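Local atomic coordinates of putative Chlorite dismutase TA0507 (Thermoplasma acidophilum, PDB entry 3DTZ), a protein that is of unconfirmed function but belongs to the chlorite dismutase family, whose members generally bind heme and act as oxidoreductases. Residues S119-M124 and R180-Y185; S84-D89 and K127-L132; V196-E199 and A205-R208. One frame throughout, in Å; residues are numbered along the deposited sequence.

Contact 1: S119-M124 and R180-Y185; sequences SPYNAM and RSYTTY
Tyr121 and Tyr182 both carry CG anti to their own carbonyl carbon, beside the backbone N (chi1 -75° for Tyr121), which brings the phenol end of Tyr121 over one face of the Tyr182 ring. Here the short helix 119-122 meets strand 180-185, a member of the antiparallel sheet of this chlorite dismutase-family chain. Tyr121 does the reaching. Its OH donates a hydrogen bond to the backbone O of Ser181, 2.6 Å away. The carbonyl is met from above its plane, 42° out of it. Tyr121 OH also sits 3.3 Å from Tyr182 CE1. The two rings are nearly parallel, with planes 12° apart, but slid so far that they barely overlap. Their centroids are 5.8 Å apart, so this is not a full stack. A phenylalanine at Tyr121 would probably leave Ser181 O without this donor and free the ring to shift over Tyr182. The other end of Tyr182 is held elsewhere, its OH bonding to Ser131 and Glu199. One water joins the two segments a second time. It accepts from Ser181 N at 2.8 Å and gives a weak bond to Tyr121 OH at 3.3 Å.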
ATOM      1  N   SER D 119      26.788  20.631   9.653  1.00 12.72           N
ATOM      2  CA  SER D 119      27.018  21.395  10.874  0.50 12.46           C
ATOM      3  C   SER D 119      27.549  20.577  12.072  1.00 12.61           C
ATOM      4  O   SER D 119      28.418  21.084  12.790  1.00 13.18           O
ATOM      5  CB  SER D 119      25.825  22.295  11.247  0.50 13.04           C
ATOM      6  OG  SER D 119      24.678  21.528  11.555  0.50 11.87           O
ATOM      7  N   PRO D 120      27.077  19.312  12.281  1.00 12.96           N
ATOM      8  CA  PRO D 120      27.663  18.515  13.393  1.00 13.31           C
ATOM      9  C   PRO D 120      29.149  18.231  13.208  1.00 12.85           C
ATOM     10  O   PRO D 120      29.886  18.178  14.187  1.00 13.76           O
ATOM     11  CB  PRO D 120      26.903  17.174  13.341  1.00 14.24           C
ATOM     12  CG  PRO D 120      25.766  17.377  12.491  1.00 14.45           C
ATOM     13  CD  PRO D 120      25.995  18.562  11.603  1.00 14.00           C
ATOM     14  N   TYR D 121      29.588  18.090  11.958  1.00 12.09           N
ATOM     15  CA  TYR D 121      31.014  17.874  11.672  1.00 11.82           C
ATOM     16  C   TYR D 121      31.773  19.166  11.865  1.00 10.83           C
ATOM     17  O   TYR D 121      32.800  19.198  12.586  1.00 10.39           O
ATOM     18  CB  TYR D 121      31.206  17.295  10.232  1.00 11.71           C
ATOM     19  CG  TYR D 121      30.820  15.834  10.166  1.00 13.53           C
ATOM     20  CD1 TYR D 121      29.470  15.446  10.056  1.00 12.84           C
ATOM     21  CD2 TYR D 121      31.796  14.833  10.262  1.00 13.23           C
ATOM     22  CE1 TYR D 121      29.108  14.075  10.043  1.00 12.73           C
ATOM     23  CE2 TYR D 121      31.445  13.488  10.251  1.00 14.57           C
ATOM     24  CZ  TYR D 121      30.115  13.119  10.147  1.00 13.85           C
ATOM     25  OH  TYR D 121      29.813  11.788  10.153  1.00 15.42           O
ATOM     26  N   ASN D 122      31.255  20.252  11.266  1.00 10.12           N
ATOM     27  CA  ASN D 122      31.907  21.566  11.389  1.00 10.78           C
ATOM     28  C   ASN D 122      32.062  22.011  12.847  1.00  9.93           C
ATOM     29  O   ASN D 122      33.086  22.596  13.223  1.00  7.86           O
ATOM     30  CB  ASN D 122      31.202  22.652  10.569  1.00 10.45           C
ATOM     31  CG  ASN D 122      31.201  22.368   9.056  1.00 13.41           C
ATOM     32  OD1 ASN D 122      32.042  21.631   8.543  1.00 14.42           O
ATOM     33  ND2 ASN D 122      30.271  23.008   8.334  1.00 15.99           N
ATOM     34  N   ALA D 123      31.075  21.656  13.674  1.00 10.10           N
ATOM     35  CA  ALA D 123      31.086  21.993  15.107  1.00 11.31           C
ATOM     36  C   ALA D 123      32.237  21.310  15.853  1.00 11.81           C
ATOM     37  O   ALA D 123      32.650  21.767  16.917  1.00 12.16           O
ATOM     38  CB  ALA D 123      29.741  21.576  15.751  1.00 11.60           C
HETATM   39  N   MSE D 124      32.703  20.184  15.308  1.00 12.49           N
HETATM   40  CA  MSE D 124      33.769  19.415  15.944  0.50 14.11           C
HETATM   41  C   MSE D 124      35.088  19.515  15.183  1.00 12.30           C
HETATM   42  O   MSE D 124      35.979  18.694  15.390  1.00 12.52           O
HETATM   43  CB  MSE D 124      33.405  17.942  16.039  0.50 13.89           C
HETATM   44  CG  MSE D 124      31.980  17.628  16.340  0.50 16.57           C
HETATM   45 SE   MSE D 124      31.844  15.723  16.646  0.35 20.93          SE
HETATM   46  CE  MSE D 124      33.076  15.080  15.293  0.50 17.28           C
ATOM     47  N   ARG D 180      29.677   6.113  12.512  1.00 16.00           N
ATOM     48  CA  ARG D 180      29.740   7.368  11.765  1.00 16.27           C
ATOM     49  C   ARG D 180      28.334   7.734  11.397  1.00 15.30           C
ATOM     50  O   ARG D 180      27.666   6.967  10.715  1.00 15.84           O
ATOM     51  CB  ARG D 180      30.586   7.262  10.497  1.00 16.23           C
ATOM     52  CG  ARG D 180      31.915   6.648  10.826  1.00 20.44           C
ATOM     53  CD  ARG D 180      32.997   7.141   9.943  1.00 26.77           C
ATOM     54  NE  ARG D 180      33.192   6.301   8.782  1.00 29.27           N
ATOM     55  CZ  ARG D 180      34.186   5.418   8.642  1.00 25.43           C
ATOM     56  NH1 ARG D 180      35.072   5.216   9.594  1.00 28.55           N
ATOM     57  NH2 ARG D 180      34.270   4.730   7.532  1.00 23.21           N
ATOM     58  N   SER D 181      27.930   8.930  11.822  1.00 14.77           N
ATOM     59  CA  SER D 181      26.551   9.391  11.660  0.50 15.69           C
ATOM     60  C   SER D 181      26.450  10.539  10.668  1.00 14.99           C
ATOM     61  O   SER D 181      27.251  11.481  10.718  1.00 15.30           O
ATOM     62  CB  SER D 181      26.014   9.846  13.015  0.50 16.05           C
ATOM     63  OG  SER D 181      24.698  10.343  12.900  0.50 19.08           O
ATOM     64  N   TYR D 182      25.442  10.473   9.786  1.00 14.79           N
ATOM     65  CA  TYR D 182      25.187  11.538   8.832  1.00 15.36           C
ATOM     66  C   TYR D 182      23.692  11.869   8.786  1.00 16.47           C
ATOM     67  O   TYR D 182      22.859  10.985   8.506  1.00 16.69           O
ATOM     68  CB  TYR D 182      25.635  11.126   7.427  1.00 16.35           C
ATOM     69  CG  TYR D 182      27.025  10.558   7.319  1.00 17.15           C
ATOM     70  CD1 TYR D 182      28.134  11.393   7.145  1.00 19.08           C
ATOM     71  CD2 TYR D 182      27.230   9.186   7.340  1.00 18.86           C
ATOM     72  CE1 TYR D 182      29.423  10.860   7.018  1.00 18.88           C
ATOM     73  CE2 TYR D 182      28.516   8.651   7.214  1.00 18.51           C
ATOM     74  CZ  TYR D 182      29.596   9.498   7.057  1.00 18.99           C
ATOM     75  OH  TYR D 182      30.846   8.946   6.949  1.00 21.49           O
ATOM     76  N   THR D 183      23.374  13.128   9.055  1.00 15.78           N
ATOM     77  CA  THR D 183      22.026  13.644   8.897  1.00 16.08           C
ATOM     78  C   THR D 183      21.954  14.359   7.557  1.00 15.18           C
ATOM     79  O   THR D 183      22.832  15.179   7.216  1.00 14.87           O
ATOM     80  CB  THR D 183      21.655  14.635  10.029  1.00 17.15           C
ATOM     81  OG1 THR D 183      21.645  13.933  11.283  1.00 19.51           O
ATOM     82  CG2 THR D 183      20.277  15.204   9.785  1.00 19.18           C
ATOM     83  N   THR D 184      20.915  14.051   6.796  1.00 14.19           N
ATOM     84  CA  THR D 184      20.764  14.662   5.488  1.00 14.08           C
ATOM     85  C   THR D 184      19.332  15.187   5.411  1.00 13.63           C
ATOM     86  O   THR D 184      18.420  14.624   6.063  1.00 13.62           O
ATOM     87  CB  THR D 184      21.048  13.671   4.311  1.00 13.98           C
ATOM     88  OG1 THR D 184      19.929  12.778   4.122  1.00 14.77           O
ATOM     89  CG2 THR D 184      22.367  12.884   4.520  1.00 13.97           C
ATOM     90  N   TYR D 185      19.148  16.246   4.635  1.00 13.38           N
ATOM     91  CA  TYR D 185      17.829  16.869   4.538  1.00 14.55           C
ATOM     92  C   TYR D 185      17.249  16.804   3.142  1.00 13.99           C
ATOM     93  O   TYR D 185      17.970  16.863   2.144  1.00 13.90           O
ATOM     94  CB  TYR D 185      17.804  18.281   5.097  1.00 16.90           C
ATOM     95  CG  TYR D 185      18.717  19.288   4.453  1.00 18.17           C
ATOM     96  CD1 TYR D 185      20.055  19.444   4.890  1.00 20.26           C
ATOM     97  CD2 TYR D 185      18.251  20.136   3.440  1.00 19.90           C
ATOM     98  CE1 TYR D 185      20.906  20.405   4.300  1.00 21.28           C
ATOM     99  CE2 TYR D 185      19.104  21.105   2.846  1.00 21.49           C
ATOM    100  CZ  TYR D 185      20.411  21.238   3.285  1.00 21.13           C
ATOM    101  OH  TYR D 185      21.229  22.201   2.688  1.00 23.22           O
TER
HETATM  102  O   HOH W   1      29.543  10.690  13.292  1.00 27.27           O

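Contact 2: S84-D89 and K127-L132; sequences SSRNPD and KLEDSL
Ser84 faces Leu132 at the end of strand 79-85, where the strand of the antiparallel sheet meets helix 128-132. Leu132 CD1 lies 4.0 Å from Ser84 OG, an ordinary packing contact. The hydroxyl finds its polar partners elsewhere, with Asn66 the strongest. Ser85 turns away from the helix. Its OG accepts from Asn87 N at 2.9 Å, forming an ST turn as the strand ends. Arg86 follows and carries the polar half of the contact. Its chain is extended from CG to NE, and it crosses Glu129 at about a right angle. Glu129 reaches back with CG anti to the backbone N (chi1 -178°) and an extended chain beyond. In the conformer described here, the salt bridge is end-on, with NH1 and NH2 both gripping one oxygen. Glu129 OE1 lies in the guanidinium plane, 2.7 Å from Arg86 NH1 and 2.9 Å from Arg86 NH2. Both nitrogens come from the same face of the carboxylate, whose plane is turned 58° from the guanidinium. Arg86 NE bonds instead to Thr22 O, and Glu129 OE2 forms a salt bridge with Arg133. The carboxylate thus pairs with two arginines, which would be expected to favour its charged form. Asn87 then caps helix 88-102, its OD1 accepting from Asp89 N at 2.9 Å.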
ATOM      1  N   SER D  84      27.645   9.856  -3.268  1.00 13.25           N
ATOM      2  CA  SER D  84      27.568  11.285  -2.917  1.00 13.40           C
ATOM      3  C   SER D  84      28.361  12.135  -3.911  1.00 13.62           C
ATOM      4  O   SER D  84      29.354  11.673  -4.446  1.00 11.86           O
ATOM      5  CB  SER D  84      28.098  11.525  -1.498  1.00 13.73           C
ATOM      6  OG  SER D  84      27.656  10.521  -0.587  1.00 15.57           O
ATOM      7  N   SER D  85      27.929  13.381  -4.117  1.00 13.41           N
ATOM      8  CA  SER D  85      28.609  14.329  -5.018  1.00 13.73           C
ATOM      9  C   SER D  85      28.097  15.739  -4.745  1.00 14.25           C
ATOM     10  O   SER D  85      26.953  15.903  -4.373  1.00 14.97           O
ATOM     11  CB  SER D  85      28.281  14.024  -6.489  1.00 13.44           C
ATOM     12  OG  SER D  85      28.964  14.944  -7.373  1.00 14.70           O
ATOM     13  N   ARG D  86      28.946  16.746  -4.949  1.00 14.36           N
ATOM     14  CA  ARG D  86      28.488  18.132  -4.907  0.50 14.57           C
ATOM     15  C   ARG D  86      27.739  18.507  -6.177  1.00 15.08           C
ATOM     16  O   ARG D  86      27.065  19.535  -6.207  1.00 16.95           O
ATOM     17  CB  ARG D  86      29.660  19.102  -4.672  0.50 14.41           C
ATOM     18  CG  ARG D  86      30.224  19.009  -3.267  0.50 13.39           C
ATOM     19  CD  ARG D  86      31.191  20.137  -2.934  0.50 13.82           C
ATOM     20  NE  ARG D  86      31.516  20.084  -1.509  0.50 12.32           N
ATOM     21  CZ  ARG D  86      32.525  19.399  -0.974  0.50 14.49           C
ATOM     22  NH1 ARG D  86      33.370  18.707  -1.740  0.50 14.93           N
ATOM     23  NH2 ARG D  86      32.704  19.419   0.351  0.50 14.19           N
ATOM     24  N   ASN D  87      27.837  17.660  -7.204  1.00 15.22           N
ATOM     25  CA  ASN D  87      27.279  17.975  -8.540  1.00 16.57           C
ATOM     26  C   ASN D  87      25.919  17.301  -8.753  1.00 16.67           C
ATOM     27  O   ASN D  87      25.857  16.081  -8.932  1.00 15.95           O
ATOM     28  CB  ASN D  87      28.252  17.561  -9.658  1.00 16.28           C
ATOM     29  CG  ASN D  87      27.846  18.114 -11.034  1.00 18.46           C
ATOM     30  OD1 ASN D  87      26.672  18.360 -11.300  1.00 18.09           O
ATOM     31  ND2 ASN D  87      28.835  18.330 -11.897  1.00 19.73           N
ATOM     32  N   PRO D  88      24.836  18.095  -8.781  1.00 17.75           N
ATOM     33  CA  PRO D  88      23.491  17.515  -8.927  1.00 18.40           C
ATOM     34  C   PRO D  88      23.246  16.857 -10.293  1.00 17.84           C
ATOM     35  O   PRO D  88      22.398  15.971 -10.400  1.00 18.19           O
ATOM     36  CB  PRO D  88      22.554  18.705  -8.680  1.00 18.88           C
ATOM     37  CG  PRO D  88      23.349  19.904  -8.984  1.00 19.04           C
ATOM     38  CD  PRO D  88      24.805  19.566  -8.705  1.00 19.21           C
ATOM     39  N   ASP D  89      24.015  17.272 -11.300  1.00 18.73           N
ATOM     40  CA  ASP D  89      24.040  16.657 -12.635  1.00 18.78           C
ATOM     41  C   ASP D  89      24.665  15.275 -12.569  1.00 16.95           C
ATOM     42  O   ASP D  89      24.168  14.325 -13.168  1.00 16.07           O
ATOM     43  CB  ASP D  89      24.796  17.582 -13.625  1.00 20.74           C
ATOM     44  CG  ASP D  89      24.984  16.964 -15.028  1.00 25.92           C
ATOM     45  OD1 ASP D  89      23.984  16.511 -15.634  1.00 30.12           O
ATOM     46  OD2 ASP D  89      26.142  16.957 -15.527  1.00 31.50           O
ATOM     47  N   LYS D 127      35.669  17.602   8.739  1.00 12.74           N
ATOM     48  CA  LYS D 127      35.071  17.783   7.407  1.00 12.39           C
ATOM     49  C   LYS D 127      34.251  16.555   7.079  1.00 12.41           C
ATOM     50  O   LYS D 127      34.767  15.426   7.097  1.00 11.96           O
ATOM     51  CB  LYS D 127      36.173  18.009   6.349  1.00 12.84           C
ATOM     52  CG  LYS D 127      37.069  19.169   6.668  1.00 15.16           C
ATOM     53  CD  LYS D 127      38.378  19.116   5.882  1.00 22.83           C
ATOM     54  CE  LYS D 127      39.340  20.200   6.350  1.00 25.37           C
ATOM     55  NZ  LYS D 127      40.470  20.393   5.387  1.00 29.40           N
ATOM     56  N   LEU D 128      32.959  16.759   6.846  1.00 12.04           N
ATOM     57  CA  LEU D 128      32.067  15.647   6.512  1.00 13.59           C
ATOM     58  C   LEU D 128      32.636  14.856   5.322  1.00 13.93           C
ATOM     59  O   LEU D 128      32.625  13.628   5.333  1.00 14.59           O
ATOM     60  CB  LEU D 128      30.634  16.132   6.265  1.00 13.36           C
ATOM     61  CG  LEU D 128      29.578  15.025   6.087  1.00 14.17           C
ATOM     62  CD1 LEU D 128      28.207  15.548   6.569  1.00 15.64           C
ATOM     63  CD2 LEU D 128      29.463  14.658   4.617  1.00 16.29           C
ATOM     64  N   GLU D 129      33.159  15.571   4.333  1.00 14.87           N
ATOM     65  CA  GLU D 129      33.722  14.931   3.153  1.00 15.68           C
ATOM     66  C   GLU D 129      34.866  13.979   3.520  1.00 15.88           C
ATOM     67  O   GLU D 129      34.989  12.907   2.928  1.00 16.24           O
ATOM     68  CB  GLU D 129      34.188  15.984   2.165  1.00 17.22           C
ATOM     69  CG  GLU D 129      34.763  15.399   0.871  1.00 18.68           C
ATOM     70  CD  GLU D 129      35.161  16.459  -0.122  1.00 22.01           C
ATOM     71  OE1 GLU D 129      34.999  17.654   0.186  1.00 23.60           O
ATOM     72  OE2 GLU D 129      35.673  16.089  -1.202  1.00 25.98           O
ATOM     73  N   ASP D 130      35.689  14.355   4.497  1.00 14.62           N
ATOM     74  CA  ASP D 130      36.796  13.494   4.942  1.00 14.84           C
ATOM     75  C   ASP D 130      36.252  12.170   5.457  1.00 14.63           C
ATOM     76  O   ASP D 130      36.818  11.105   5.179  1.00 14.49           O
ATOM     77  CB  ASP D 130      37.626  14.167   6.047  1.00 14.82           C
ATOM     78  CG  ASP D 130      38.599  15.227   5.532  1.00 17.35           C
ATOM     79  OD1 ASP D 130      38.818  15.341   4.301  1.00 18.08           O
ATOM     80  OD2 ASP D 130      39.181  15.957   6.393  1.00 17.91           O
ATOM     81  N   SER D 131      35.151  12.224   6.214  1.00 13.84           N
ATOM     82  CA  SER D 131      34.507  11.016   6.734  0.60 14.04           C
ATOM     83  C   SER D 131      34.003  10.142   5.579  1.00 14.12           C
ATOM     84  O   SER D 131      34.156   8.910   5.592  1.00 15.46           O
ATOM     85  CB  SER D 131      33.338  11.421   7.651  0.60 13.97           C
ATOM     86  OG  SER D 131      32.907  10.341   8.431  0.60 12.59           O
ATOM     87  N   LEU D 132      33.387  10.788   4.585  1.00 14.14           N
ATOM     88  CA  LEU D 132      32.886  10.076   3.395  1.00 14.15           C
ATOM     89  C   LEU D 132      34.040   9.397   2.604  1.00 14.11           C
ATOM     90  O   LEU D 132      33.831   8.363   1.956  1.00 15.23           O
ATOM     91  CB  LEU D 132      32.110  11.009   2.492  1.00 13.30           C
ATOM     92  CG  LEU D 132      30.810  11.609   2.966  1.00 12.98           C
ATOM     93  CD1 LEU D 132      30.194  12.459   1.865  1.00 14.21           C
ATOM     94  CD2 LEU D 132      29.873  10.455   3.381  1.00 14.80           C
TER

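Contact 3: V196-E199 and A205-R208; sequences VLYE and AWSR
Tyr198 and Trp206 make this contact by aromatic packing. Tyr198 lies on strand 194-200 and Trp206 on helix 203-213, which follows it closely in the chain. Trp206 CG is anti to the backbone N (chi1 160°), and the indole extends from the helix toward the strand. Its far corner, CH2, points at one face of the tyrosine ring. CH2 lies 3.3 Å above that plane, over the ring centre. Trp206 CH2 is about equally far from all six ring carbons, 3.5 Å from Tyr198 CE2. The neighbouring indole carbons come down toward opposite sides of the ring: CZ2 is 3.7 Å from Tyr198 CD2, and CZ3 is 3.8 Å from Tyr198 CD1. The two six-membered rings have centroids 4.3 Å apart and planes at 39°. This tilt is oblique, neither a stack nor an edge-to-face pair.

Apolar neighbours extend the packing. Ile179 touches both aromatic side chains, and Val141 of strand 139-147 touches Trp206.

No hydrogen bond crosses between the two segments. Some polar bonds of the helix reach a neighbouring subunit. Trp206 NE1 bonds to Gly188 O of that subunit. Arg208 forms salt bridges with its Glu23 and with Asp175 of its own chain. The indole therefore serves two interfaces at once: its CH2 corner packs on Tyr198 of its own chain, while its N-H is satisfied by the neighbour.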
ATOM      1  N   VAL D 196      18.531   9.675   7.331  1.00 15.70           N
ATOM      2  CA  VAL D 196      19.652   9.572   8.268  1.00 17.27           C
ATOM      3  C   VAL D 196      20.450   8.325   7.902  1.00 16.78           C
ATOM      4  O   VAL D 196      19.859   7.261   7.638  1.00 17.38           O
ATOM      5  CB  VAL D 196      19.208   9.558   9.739  1.00 17.54           C
ATOM      6  CG1 VAL D 196      20.366   9.885  10.587  1.00 21.84           C
ATOM      7  CG2 VAL D 196      18.155  10.671   9.994  1.00 20.39           C
ATOM      8  N   LEU D 197      21.762   8.493   7.782  1.00 16.08           N
ATOM      9  CA  LEU D 197      22.660   7.413   7.341  1.00 14.98           C
ATOM     10  C   LEU D 197      23.690   7.116   8.436  1.00 15.62           C
ATOM     11  O   LEU D 197      24.236   8.043   9.050  1.00 14.80           O
ATOM     12  CB  LEU D 197      23.405   7.838   6.066  1.00 15.37           C
ATOM     13  CG  LEU D 197      22.540   8.414   4.944  1.00 15.89           C
ATOM     14  CD1 LEU D 197      23.390   8.897   3.790  1.00 18.42           C
ATOM     15  CD2 LEU D 197      21.470   7.413   4.491  1.00 16.19           C
ATOM     16  N   TYR D 198      24.012   5.834   8.619  1.00 15.48           N
ATOM     17  CA  TYR D 198      25.016   5.425   9.610  1.00 15.54           C
ATOM     18  C   TYR D 198      25.910   4.357   9.023  1.00 15.52           C
ATOM     19  O   TYR D 198      25.412   3.427   8.405  1.00 16.09           O
ATOM     20  CB  TYR D 198      24.373   4.831  10.843  1.00 16.63           C
ATOM     21  CG  TYR D 198      23.381   5.780  11.440  1.00 16.98           C
ATOM     22  CD1 TYR D 198      23.813   6.771  12.326  1.00 20.06           C
ATOM     23  CD2 TYR D 198      22.045   5.749  11.046  1.00 18.37           C
ATOM     24  CE1 TYR D 198      22.916   7.676  12.860  1.00 20.99           C
ATOM     25  CE2 TYR D 198      21.122   6.665  11.578  1.00 20.51           C
ATOM     26  CZ  TYR D 198      21.580   7.615  12.482  1.00 21.20           C
ATOM     27  OH  TYR D 198      20.716   8.549  13.004  1.00 22.75           O
ATOM     28  N   GLU D 199      27.210   4.507   9.233  1.00 15.36           N
ATOM     29  CA  GLU D 199      28.141   3.405   9.044  1.00 15.49           C
ATOM     30  C   GLU D 199      28.402   2.843  10.442  1.00 15.21           C
ATOM     31  O   GLU D 199      28.750   3.582  11.375  1.00 15.00           O
ATOM     32  CB  GLU D 199      29.460   3.874   8.440  1.00 15.92           C
ATOM     33  CG  GLU D 199      29.330   4.430   7.040  1.00 17.48           C
ATOM     34  CD  GLU D 199      30.691   4.766   6.494  1.00 22.87           C
ATOM     35  OE1 GLU D 199      31.516   3.826   6.377  1.00 25.53           O
ATOM     36  OE2 GLU D 199      30.938   5.957   6.200  1.00 24.04           O
ATOM     37  N   ALA D 205      25.003  -3.713  18.782  1.00 17.84           N
ATOM     38  CA  ALA D 205      25.425  -2.503  19.495  1.00 17.92           C
ATOM     39  C   ALA D 205      24.658  -1.271  19.005  1.00 17.80           C
ATOM     40  O   ALA D 205      24.195  -0.462  19.808  1.00 18.59           O
ATOM     41  CB  ALA D 205      26.924  -2.295  19.343  1.00 17.91           C
ATOM     42  N   TRP D 206      24.502  -1.149  17.686  1.00 17.49           N
ATOM     43  CA  TRP D 206      23.748  -0.048  17.105  1.00 16.91           C
ATOM     44  C   TRP D 206      22.292  -0.101  17.581  1.00 16.21           C
ATOM     45  O   TRP D 206      21.723   0.928  17.943  1.00 15.18           O
ATOM     46  CB  TRP D 206      23.821  -0.077  15.582  1.00 18.42           C
ATOM     47  CG  TRP D 206      22.711   0.694  14.913  1.00 18.66           C
ATOM     48  CD1 TRP D 206      21.648   0.165  14.213  1.00 20.23           C
ATOM     49  CD2 TRP D 206      22.537   2.116  14.878  1.00 19.68           C
ATOM     50  NE1 TRP D 206      20.833   1.167  13.753  1.00 20.76           N
ATOM     51  CE2 TRP D 206      21.341   2.374  14.150  1.00 19.86           C
ATOM     52  CE3 TRP D 206      23.257   3.191  15.394  1.00 20.55           C
ATOM     53  CZ2 TRP D 206      20.858   3.667  13.927  1.00 20.69           C
ATOM     54  CZ3 TRP D 206      22.786   4.484  15.161  1.00 21.35           C
ATOM     55  CH2 TRP D 206      21.597   4.708  14.430  1.00 20.86           C
ATOM     56  N   SER D 207      21.706  -1.300  17.583  1.00 16.15           N
ATOM     57  CA  SER D 207      20.310  -1.466  18.017  1.00 17.11           C
ATOM     58  C   SER D 207      20.158  -1.027  19.478  1.00 17.52           C
ATOM     59  O   SER D 207      19.161  -0.382  19.853  1.00 17.98           O
ATOM     60  CB  SER D 207      19.837  -2.920  17.836  1.00 18.01           C
ATOM     61  OG  SER D 207      18.449  -3.037  18.131  1.00 16.71           O
ATOM     62  N   ARG D 208      21.149  -1.365  20.296  1.00 17.59           N
ATOM     63  CA  ARG D 208      21.119  -0.983  21.723  1.00 18.02           C
ATOM     64  C   ARG D 208      21.193   0.522  21.920  1.00 17.46           C
ATOM     65  O   ARG D 208      20.457   1.081  22.751  1.00 17.55           O
ATOM     66  CB  ARG D 208      22.199  -1.693  22.526  1.00 18.27           C
ATOM     67  CG  ARG D 208      21.920  -3.171  22.697  1.00 19.95           C
ATOM     68  CD  ARG D 208      22.864  -3.779  23.716  1.00 22.55           C
ATOM     69  NE  ARG D 208      24.262  -3.686  23.318  1.00 23.76           N
ATOM     70  CZ  ARG D 208      24.885  -4.609  22.592  1.00 24.56           C
ATOM     71  NH1 ARG D 208      24.223  -5.694  22.183  1.00 24.40           N
ATOM     72  NH2 ARG D 208      26.161  -4.446  22.280  1.00 25.24           N
TER

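The three contacts all reach the same antiparallel sheet. Contacts 1 and 2 lie closest, their centres about 12 Å apart. Helices 119-122 and 128-132 follow each other in the chain, and Tyr121 CD1 packs on Leu128 CD1 at 3.7 Å. Tyr182 CE1 of contact 1 packs on Leu132 CD2 of contact 2 at 3.7 Å. Contacts 1 and 3 have centres about 14 Å apart and share neighbouring strands, with Tyr182 N 2.8 Å from Leu197 O. Contacts 2 and 3 do not touch, and their centres are about 20 Å apart. Tyr182 thus links contact 1 to both of the others. The family is generally assigned heme binding, but none of these contacts is known to belong to a heme site.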